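Local structure of soluble inorganic pyrophosphatase (Toxoplasma gondii, 5WRT) at residues V123-S128 with L158-G163. The protein probably hydrolyses inorganic diphosphate to orthophosphate as a magnesium-dependent family I soluble pyrophosphatase. Residues are numbered along the deposited sequence; the frame is centred on the assembly and turned at random.
Sequences VVEIGS and LAIREG
V124 and E125 run parallel to L158 and A159, their strand segments inclined at 43°, in the closed β-barrel of the family I pyrophosphatase fold, where strands 115-125 and 152-161 form a parallel pair among antiparallel neighbours. A159 is gripped through both backbone polar atoms: its N donates to V124 O at 2.9 Å, and its O accepts from I126 N at 3.1 Å. Beyond E125 the strand ends and its chain turns away from 160-163, and the side chain of E125 takes over the bridging. With CG anti to the backbone N (chi1 -161°) and a bend at chi2, its carboxylate comes up to R161, whose N donates to OE2 at 2.8 Å from the anti side, tilted out of the carboxylate plane. G127 N donates to the same oxygen from above the other face. OE1 is hydrogen-bonded to N92 ND2. On the face of V124 and L158, I187 of helix 183-193 packs against both side chains. I160 reaches back with CD1 to G127 CA (3.9 Å), crossing I126 at about a right angle. V123, next in sequence to the magnesium ligand D122, sets CG2 against A159 CB at 3.8 Å. The E125 carboxylate and R161 guanidinium planes lie 77° apart, joined by a water that donates to E125 OE1 at 2.7 Å and accepts a longer bond from R161 NE.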
loop_
_atom_site.group_PDB
_atom_site.type_symbol
_atom_site.label_atom_id
_atom_site.label_comp_id
_atom_site.label_asym_id
_atom_site.label_seq_id
_atom_site.Cartn_x
_atom_site.Cartn_y
_atom_site.Cartn_z
ATOM N N VAL A 123 -15.405 -0.866 -7.330
ATOM C CA VAL A 123 -15.195 0.547 -7.629
ATOM C C VAL A 123 -14.442 1.197 -6.473
ATOM O O VAL A 123 -14.735 0.942 -5.300
ATOM C CB VAL A 123 -16.529 1.281 -7.903
ATOM C CG1 VAL A 123 -17.517 1.066 -6.765
ATOM C CG2 VAL A 123 -16.289 2.767 -8.143
ATOM N N VAL A 124 -13.458 2.027 -6.811
ATOM C CA VAL A 124 -12.717 2.831 -5.846
ATOM C C VAL A 124 -13.158 4.279 -6.013
ATOM O O VAL A 124 -13.083 4.834 -7.117
ATOM C CB VAL A 124 -11.198 2.692 -6.035
ATOM C CG1 VAL A 124 -10.457 3.368 -4.898
ATOM C CG2 VAL A 124 -10.804 1.226 -6.131
ATOM N N GLU A 125 -13.615 4.890 -4.924
ATOM C CA GLU A 125 -14.013 6.291 -4.922
ATOM C C GLU A 125 -12.887 7.112 -4.308
ATOM O O GLU A 125 -12.428 6.814 -3.201
ATOM C CB GLU A 125 -15.315 6.489 -4.144
ATOM C CG GLU A 125 -16.049 7.786 -4.452
ATOM C CD GLU A 125 -15.476 8.977 -3.711
ATOM O OE1 GLU A 125 -15.187 8.847 -2.502
ATOM O OE2 GLU A 125 -15.318 10.048 -4.337
ATOM N N ILE A 126 -12.446 8.145 -5.027
ATOM C CA ILE A 126 -11.201 8.831 -4.704
ATOM C C ILE A 126 -11.441 10.148 -3.973
ATOM O O ILE A 126 -10.491 10.906 -3.744
ATOM C CB ILE A 126 -10.357 9.050 -5.968
ATOM C CG1 ILE A 126 -11.045 10.044 -6.904
ATOM C CG2 ILE A 126 -10.123 7.728 -6.684
ATOM C CD1 ILE A 126 -10.199 10.450 -8.088
ATOM N N GLY A 127 -12.681 10.434 -3.588
ATOM C CA GLY A 127 -12.986 11.672 -2.903
ATOM C C GLY A 127 -12.353 11.754 -1.525
ATOM O O GLY A 127 -11.868 10.775 -0.957
ATOM N N SER A 128 -12.365 12.971 -0.978
ATOM C CA SER A 128 -11.695 13.231 0.292
ATOM C C SER A 128 -12.505 12.759 1.494
ATOM O O SER A 128 -11.922 12.337 2.498
ATOM C CB SER A 128 -11.396 14.726 0.423
ATOM O OG SER A 128 -10.588 14.985 1.558
ATOM N N LEU A 158 -12.250 3.344 -11.143
ATOM C CA LEU A 158 -12.003 4.557 -10.379
ATOM C C LEU A 158 -13.121 5.554 -10.649
ATOM O O LEU A 158 -13.525 5.752 -11.798
ATOM C CB LEU A 158 -10.648 5.173 -10.737
ATOM C CG LEU A 158 -9.487 4.201 -10.956
ATOM C CD1 LEU A 158 -8.276 4.930 -11.516
ATOM C CD2 LEU A 158 -9.129 3.474 -9.667
ATOM N N ALA A 159 -13.613 6.186 -9.586
ATOM C CA ALA A 159 -14.770 7.058 -9.704
ATOM C C ALA A 159 -14.655 8.196 -8.702
ATOM O O ALA A 159 -13.859 8.142 -7.761
ATOM C CB ALA A 159 -16.076 6.283 -9.493
ATOM N N ILE A 160 -15.461 9.233 -8.915
ATOM C CA ILE A 160 -15.496 10.391 -8.030
ATOM C C ILE A 160 -16.937 10.637 -7.604
ATOM O O ILE A 160 -17.854 10.611 -8.433
ATOM C CB ILE A 160 -14.888 11.648 -8.686
ATOM C CG1 ILE A 160 -14.988 12.843 -7.736
ATOM C CG2 ILE A 160 -15.552 11.954 -10.023
ATOM C CD1 ILE A 160 -14.054 12.754 -6.548
ATOM N N ARG A 161 -17.126 10.859 -6.308
ATOM C CA ARG A 161 -18.447 11.066 -5.733
ATOM C C ARG A 161 -19.034 12.398 -6.185
ATOM O O ARG A 161 -18.353 13.427 -6.156
ATOM C CB ARG A 161 -18.328 11.017 -4.210
ATOM C CG ARG A 161 -19.596 11.230 -3.429
ATOM C CD ARG A 161 -19.295 11.140 -1.937
ATOM N NE ARG A 161 -18.486 12.264 -1.474
ATOM C CZ ARG A 161 -18.983 13.442 -1.111
ATOM N NH1 ARG A 161 -20.291 13.651 -1.152
ATOM N NH2 ARG A 161 -18.173 14.410 -0.706
ATOM N N GLU A 162 -20.296 12.384 -6.614
ATOM C CA GLU A 162 -20.985 13.639 -6.877
ATOM C C GLU A 162 -21.159 14.397 -5.569
ATOM O O GLU A 162 -21.620 13.837 -4.569
ATOM C CB GLU A 162 -22.339 13.403 -7.548
ATOM C CG GLU A 162 -23.181 14.674 -7.665
ATOM C CD GLU A 162 -24.550 14.435 -8.276
ATOM O OE1 GLU A 162 -24.845 15.041 -9.329
ATOM O OE2 GLU A 162 -25.335 13.651 -7.701
ATOM N N GLY A 163 -20.784 15.671 -5.573
ATOM C CA GLY A 163 -20.736 16.475 -4.376
ATOM C C GLY A 163 -19.341 16.700 -3.834
ATOM O O GLY A 163 -19.142 17.629 -3.041
HETATM O O HOH W 1 -15.503 11.030 -0.861
#